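Local coordinates for F5/8 type C domain protein (Bacteroides ovatus, PDB 4ZRX) that probably removes alpha-L-fucose from glycans as a glycoside hydrolase, with a TIM-barrel domain joined to a C-terminal F5/8 type C domain of likely sugar-binding role, at residues 94-105 with 124-132. Sequence-based numbering, arbitrary orientation.
Sequences LTAKHHDGFCLW and GDVVKELRA. With EDO (1,2-ethanediol), chain D.
Val127 reaches from the first turn of helix 126-137 into a pocket walled by four residues of 94-105, and its CG2 methyl makes the closest approach to each of them. That branch stands 3.8 Å from Trp105 CB and 4.0 Å from Leu94 CD2, with Ala96 CB and Leu104 CB slightly farther off; a chi1 of -176° sets CG2 anti to the carbonyl carbon, beside the backbone N, and directs this methyl at 94-105. One turn on, Leu130 and Leu94 run past each other in opposite directions, Leu130 CD2 lying 3.6 Å from Leu94 CB. Leu104 meets Val126 through its CB, 4.0 Å from Val126 CB. The polar link is a backbone one: Val126 N donates to Leu104 O at 2.9 Å, nearly in line with the C=O bond (172° at the oxygen), which ties the end of the loop to the start of the helix. Asp125 is the N-cap. With its CG anti to the backbone N (chi1 -179°), OD1 accepts from Lys128 N at 2.9 Å, a nearly straight bond arriving well above the carboxylate plane, while the same oxygen lies 3.3 Å from Trp105 CB. OD2 is bonded to Tyr176 OH. Without the carboxylate, as with an alanine here, Lys128 N and Tyr176 OH would probably lose this partner and the first helical turn would be less firmly fixed. At the start of the loop, His98 NE2 shares a hydrogen bond with a 1,2-ethanediol, probably from the crystallisation liquor, also held by His49 and Glu230. Within the barrel, strand 91-97 runs parallel between strands 44-48 and 140-145, and the contact packs it and its following loop against helix 126-137 in a beta-alpha unit; helix 158-174 adds Leu172 against Ala96 and Trp105, and Glu171 accepts from Trp105 NE1.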
ATOM      1  N   LEU A  94      11.273   3.913  11.634  1.00 16.29           N
ATOM      2  CA  LEU A  94      12.613   3.911  11.001  1.00 16.23           C
ATOM      3  C   LEU A  94      13.223   2.527  10.962  1.00 16.35           C
ATOM      4  O   LEU A  94      13.213   1.799  11.963  1.00 16.44           O
ATOM      5  CB  LEU A  94      13.549   4.850  11.796  1.00 17.25           C
ATOM      6  CG  LEU A  94      14.966   4.932  11.352  1.00 17.47           C
ATOM      7  CD1 LEU A  94      15.058   5.689  10.052  1.00 17.73           C
ATOM      8  CD2 LEU A  94      15.772   5.652  12.367  1.00 19.02           C
ATOM      9  N   THR A  95      13.844   2.160   9.845  1.00 15.76           N
ATOM     10  CA  THR A  95      14.678   0.984   9.730  1.00 15.85           C
ATOM     11  C   THR A  95      16.025   1.214  10.452  1.00 15.54           C
ATOM     12  O   THR A  95      17.060   1.508   9.833  1.00 17.11           O
ATOM     13  CB  THR A  95      14.953   0.577   8.286  1.00 16.12           C
ATOM     14  OG1 THR A  95      15.533   1.669   7.553  1.00 15.84           O
ATOM     15  CG2 THR A  95      13.611   0.194   7.577  1.00 16.82           C
ATOM     16  N   ALA A  96      16.013   1.020  11.758  1.00 15.46           N
ATOM     17  CA  ALA A  96      17.204   1.205  12.566  1.00 16.16           C
ATOM     18  C   ALA A  96      18.285   0.171  12.161  1.00 16.11           C
ATOM     19  O   ALA A  96      19.492   0.434  12.261  1.00 17.12           O
ATOM     20  CB  ALA A  96      16.834   1.055  14.041  1.00 16.64           C
ATOM     21  N   LYS A  97      17.840  -1.026  11.746  1.00 16.61           N
ATOM     22  CA  LYS A  97      18.711  -2.049  11.235  1.00 17.00           C
ATOM     23  C   LYS A  97      17.905  -2.883  10.260  1.00 17.14           C
ATOM     24  O   LYS A  97      16.871  -3.429  10.608  1.00 17.45           O
ATOM     25  CB  LYS A  97      19.229  -2.981  12.337  1.00 18.09           C
ATOM     26  CG  LYS A  97      20.322  -3.948  11.827  1.00 18.39           C
ATOM     27  CD  LYS A  97      20.684  -4.980  12.908  1.00 19.43           C
ATOM     28  CE  LYS A  97      19.720  -6.084  13.007  1.00 19.82           C
ATOM     29  NZ  LYS A  97      20.074  -7.084  14.027  1.00 21.17           N
ATOM     30  N   HIS A  98      18.366  -2.918   8.999  1.00 16.59           N
ATOM     31  CA  HIS A  98      17.756  -3.750   7.974  1.00 16.44           C
ATOM     32  C   HIS A  98      18.527  -5.082   7.871  1.00 17.55           C
ATOM     33  O   HIS A  98      19.296  -5.395   8.748  1.00 17.19           O
ATOM     34  CB  HIS A  98      17.615  -2.965   6.651  1.00 16.31           C
ATOM     35  CG  HIS A  98      16.503  -3.453   5.793  1.00 17.02           C
ATOM     36  ND1 HIS A  98      16.681  -4.376   4.795  1.00 17.99           N
ATOM     37  CD2 HIS A  98      15.177  -3.176   5.810  1.00 17.38           C
ATOM     38  CE1 HIS A  98      15.521  -4.651   4.231  1.00 17.91           C
ATOM     39  NE2 HIS A  98      14.581  -3.960   4.848  1.00 17.67           N
ATOM     40  N   HIS A  99      18.195  -5.916   6.877  1.00 18.23           N
ATOM     41  CA  HIS A  99      18.710  -7.320   6.832  1.00 20.21           C
ATOM     42  C   HIS A  99      20.217  -7.392   6.754  1.00 20.53           C
ATOM     43  O   HIS A  99      20.837  -8.337   7.263  1.00 20.91           O
ATOM     44  CB  HIS A  99      18.140  -8.094   5.654  1.00 20.58           C
ATOM     45  CG  HIS A  99      16.639  -8.056   5.566  1.00 21.10           C
ATOM     46  ND1 HIS A  99      15.823  -8.097   6.677  1.00 21.52           N
ATOM     47  CD2 HIS A  99      15.815  -8.033   4.492  1.00 21.66           C
ATOM     48  CE1 HIS A  99      14.555  -8.065   6.288  1.00 22.24           C
ATOM     49  NE2 HIS A  99      14.525  -8.045   4.967  1.00 22.19           N
ATOM     50  N   ASP A 100      20.783  -6.362   6.160  1.00 19.82           N
ATOM     51  CA  ASP A 100      22.250  -6.197   6.041  1.00 21.21           C
ATOM     52  C   ASP A 100      22.961  -6.043   7.373  1.00 20.79           C
ATOM     53  O   ASP A 100      24.172  -6.270   7.463  1.00 22.38           O
ATOM     54  CB  ASP A 100      22.543  -5.004   5.136  1.00 21.29           C
ATOM     55  CG  ASP A 100      21.971  -3.744   5.654  1.00 22.11           C
ATOM     56  OD1 ASP A 100      22.697  -3.140   6.454  1.00 24.29           O
ATOM     57  OD2 ASP A 100      20.825  -3.387   5.297  1.00 21.51           O
ATOM     58  N   GLY A 101      22.244  -5.657   8.424  1.00 20.11           N
ATOM     59  CA  GLY A 101      22.814  -5.643   9.758  1.00 20.51           C
ATOM     60  C   GLY A 101      23.505  -4.374  10.182  1.00 20.88           C
ATOM     61  O   GLY A 101      23.991  -4.281  11.332  1.00 21.05           O
ATOM     62  N   PHE A 102      23.538  -3.394   9.273  1.00 19.57           N
ATOM     63  CA  PHE A 102      24.114  -2.092   9.555  1.00 20.18           C
ATOM     64  C   PHE A 102      23.236  -1.235  10.479  1.00 19.80           C
ATOM     65  O   PHE A 102      22.114  -0.936  10.146  1.00 19.55           O
ATOM     66  CB  PHE A 102      24.407  -1.340   8.255  1.00 19.90           C
ATOM     67  CG  PHE A 102      25.065  -0.015   8.492  1.00 20.28           C
ATOM     68  CD1 PHE A 102      26.442   0.062   8.777  1.00 20.50           C
ATOM     69  CD2 PHE A 102      24.340   1.152   8.425  1.00 20.41           C
ATOM     70  CE1 PHE A 102      27.038   1.307   8.996  1.00 20.61           C
ATOM     71  CE2 PHE A 102      24.951   2.362   8.662  1.00 20.84           C
ATOM     72  CZ  PHE A 102      26.280   2.432   8.932  1.00 20.93           C
ATOM     73  N   CYS A 103      23.737  -0.905  11.660  1.00 19.76           N
ATOM     74  CA  CYS A 103      22.942  -0.181  12.660  1.00 20.15           C
ATOM     75  C   CYS A 103      23.069   1.314  12.471  1.00 19.65           C
ATOM     76  O   CYS A 103      24.185   1.857  12.423  1.00 20.35           O
ATOM     77  CB  CYS A 103      23.370  -0.569  14.053  1.00 21.03           C
ATOM     78  SG  CYS A 103      23.074  -2.296  14.342  1.00 22.50           S
ATOM     79  N   LEU A 104      21.909   2.007  12.482  1.00 19.04           N
ATOM     80  CA  LEU A 104      21.847   3.463  12.390  1.00 19.08           C
ATOM     81  C   LEU A 104      22.097   4.266  13.674  1.00 18.83           C
ATOM     82  O   LEU A 104      22.020   5.465  13.659  1.00 19.26           O
ATOM     83  CB  LEU A 104      20.462   3.864  11.818  1.00 19.62           C
ATOM     84  CG  LEU A 104      20.174   3.478  10.377  1.00 21.27           C
ATOM     85  CD1 LEU A 104      18.908   4.125   9.936  1.00 21.02           C
ATOM     86  CD2 LEU A 104      21.264   3.901   9.483  1.00 23.05           C
ATOM     87  N   TRP A 105      22.423   3.579  14.757  1.00 19.18           N
ATOM     88  CA  TRP A 105      22.768   4.173  16.011  1.00 20.11           C
ATOM     89  C   TRP A 105      24.063   3.450  16.483  1.00 21.28           C
ATOM     90  O   TRP A 105      24.336   2.279  16.100  1.00 20.89           O
ATOM     91  CB  TRP A 105      21.659   3.996  17.033  1.00 19.63           C
ATOM     92  CG  TRP A 105      21.548   2.617  17.630  1.00 19.88           C
ATOM     93  CD1 TRP A 105      21.816   2.290  18.907  1.00 20.93           C
ATOM     94  CD2 TRP A 105      21.009   1.412  17.023  1.00 20.24           C
ATOM     95  NE1 TRP A 105      21.597   0.967  19.119  1.00 21.53           N
ATOM     96  CE2 TRP A 105      21.090   0.399  17.988  1.00 20.80           C
ATOM     97  CE3 TRP A 105      20.506   1.085  15.757  1.00 20.27           C
ATOM     98  CZ2 TRP A 105      20.693  -0.921  17.746  1.00 20.77           C
ATOM     99  CZ3 TRP A 105      20.165  -0.250  15.481  1.00 20.21           C
ATOM    100  CH2 TRP A 105      20.242  -1.228  16.482  1.00 21.37           C
ATOM    101  N   GLY A 124      27.837  10.147  14.845  1.00 22.64           N
ATOM    102  CA  GLY A 124      26.423  10.293  14.558  1.00 23.50           C
ATOM    103  C   GLY A 124      25.506   9.238  15.154  1.00 22.53           C
ATOM    104  O   GLY A 124      25.919   8.127  15.544  1.00 22.07           O
ATOM    105  N   ASP A 125      24.212   9.574  15.160  1.00 21.79           N
ATOM    106  CA  ASP A 125      23.212   8.638  15.575  1.00 20.69           C
ATOM    107  C   ASP A 125      21.895   9.060  14.880  1.00 19.60           C
ATOM    108  O   ASP A 125      21.296  10.068  15.224  1.00 19.45           O
ATOM    109  CB  ASP A 125      23.075   8.719  17.096  1.00 21.06           C
ATOM    110  CG  ASP A 125      22.050   7.739  17.645  1.00 21.01           C
ATOM    111  OD1 ASP A 125      21.163   7.284  16.855  1.00 20.19           O
ATOM    112  OD2 ASP A 125      22.107   7.498  18.879  1.00 21.37           O
ATOM    113  N   VAL A 126      21.519   8.315  13.849  1.00 19.32           N
ATOM    114  CA  VAL A 126      20.341   8.687  13.032  1.00 18.51           C
ATOM    115  C   VAL A 126      19.095   8.561  13.878  1.00 17.91           C
ATOM    116  O   VAL A 126      18.168   9.347  13.747  1.00 18.02           O
ATOM    117  CB  VAL A 126      20.206   7.831  11.807  1.00 18.47           C
ATOM    118  CG1 VAL A 126      19.001   8.230  10.988  1.00 17.89           C
ATOM    119  CG2 VAL A 126      21.495   7.957  10.936  1.00 19.37           C
ATOM    120  N   VAL A 127      19.077   7.526  14.703  1.00 17.85           N
ATOM    121  CA  VAL A 127      17.912   7.262  15.544  1.00 18.15           C
ATOM    122  C   VAL A 127      17.704   8.436  16.497  1.00 18.73           C
ATOM    123  O   VAL A 127      16.586   8.908  16.688  1.00 18.26           O
ATOM    124  CB  VAL A 127      18.054   5.922  16.284  1.00 18.38           C
ATOM    125  CG1 VAL A 127      16.822   5.572  17.100  1.00 18.75           C
ATOM    126  CG2 VAL A 127      18.363   4.747  15.326  1.00 18.07           C
ATOM    127  N   LYS A 128      18.790   8.938  17.077  1.00 19.28           N
ATOM    128  CA  LYS A 128      18.736  10.083  17.927  1.00 20.89           C
ATOM    129  C   LYS A 128      18.232  11.319  17.203  1.00 20.22           C
ATOM    130  O   LYS A 128      17.389  12.038  17.741  1.00 20.22           O
ATOM    131  CB  LYS A 128      20.126  10.346  18.532  1.00 23.81           C
ATOM    132  CG  LYS A 128      20.126  11.533  19.547  1.00 27.60           C
ATOM    133  CD  LYS A 128      21.508  11.707  20.214  1.00 31.83           C
ATOM    134  CE  LYS A 128      22.559  12.030  19.205  1.00 37.08           C
ATOM    135  NZ  LYS A 128      22.171  12.959  18.055  1.00 39.68           N
ATOM    136  N   GLU A 129      18.743  11.605  16.006  1.00 19.76           N
ATOM    137  CA  GLU A 129      18.303  12.769  15.280  1.00 20.21           C
ATOM    138  C   GLU A 129      16.797  12.672  14.946  1.00 19.65           C
ATOM    139  O   GLU A 129      16.089  13.681  15.038  1.00 19.11           O
ATOM    140  CB  GLU A 129      19.098  12.962  14.003  1.00 21.62           C
ATOM    141  CG  GLU A 129      20.571  13.185  14.303  1.00 24.29           C
ATOM    142  CD  GLU A 129      21.367  13.934  13.256  1.00 28.26           C
ATOM    143  OE1 GLU A 129      20.778  14.688  12.476  1.00 29.60           O
ATOM    144  OE2 GLU A 129      22.643  13.834  13.297  1.00 31.54           O
ATOM    145  N   LEU A 130      16.344  11.475  14.576  1.00 19.14           N
ATOM    146  CA  LEU A 130      14.925  11.281  14.294  1.00 18.49           C
ATOM    147  C   LEU A 130      14.105  11.506  15.568  1.00 19.03           C
ATOM    148  O   LEU A 130      13.052  12.177  15.545  1.00 19.04           O
ATOM    149  CB  LEU A 130      14.634   9.883  13.733  1.00 18.02           C
ATOM    150  CG  LEU A 130      13.156   9.648  13.411  1.00 17.77           C
ATOM    151  CD1 LEU A 130      12.626  10.644  12.442  1.00 18.16           C
ATOM    152  CD2 LEU A 130      13.032   8.227  12.859  1.00 18.49           C
ATOM    153  N   ARG A 131      14.563  10.946  16.688  1.00 20.43           N
ATOM    154  CA  ARG A 131      13.809  11.153  17.930  1.00 21.61           C
ATOM    155  C   ARG A 131      13.716  12.592  18.325  1.00 21.62           C
ATOM    156  O   ARG A 131      12.656  12.997  18.808  1.00 21.31           O
ATOM    157  CB  ARG A 131      14.271  10.279  19.100  1.00 23.49           C
ATOM    158  CG  ARG A 131      13.207  10.136  20.307  1.00 25.03           C
ATOM    159  CD  ARG A 131      12.058   9.286  19.738  1.00 25.06           C
ATOM    160  NE  ARG A 131      10.930   9.028  20.674  1.00 24.29           N
ATOM    161  CZ  ARG A 131       9.927   9.855  20.877  1.00 25.01           C
ATOM    162  NH1 ARG A 131       9.850  11.065  20.353  1.00 24.62           N
ATOM    163  NH2 ARG A 131       8.913   9.424  21.573  1.00 27.91           N
ATOM    164  N   ALA A 132      14.791  13.370  18.155  1.00 20.84           N
ATOM    165  CA  ALA A 132      14.768  14.796  18.437  1.00 21.14           C
ATOM    166  C   ALA A 132      13.728  15.565  17.579  1.00 20.73           C
ATOM    167  O   ALA A 132      12.991  16.399  18.096  1.00 21.11           O
ATOM    168  CB  ALA A 132      16.166  15.384  18.272  1.00 21.36           C
TER
HETATM  169  C1  EDO D 703      10.425  -4.132   4.953  1.00 26.04           C
HETATM  170  O1  EDO D 703      11.692  -3.884   4.345  1.00 23.30           O
HETATM  171  C2  EDO D 703       9.408  -4.324   3.845  1.00 27.91           C
HETATM  172  O2  EDO D 703       9.872  -5.352   2.955  1.00 30.19           O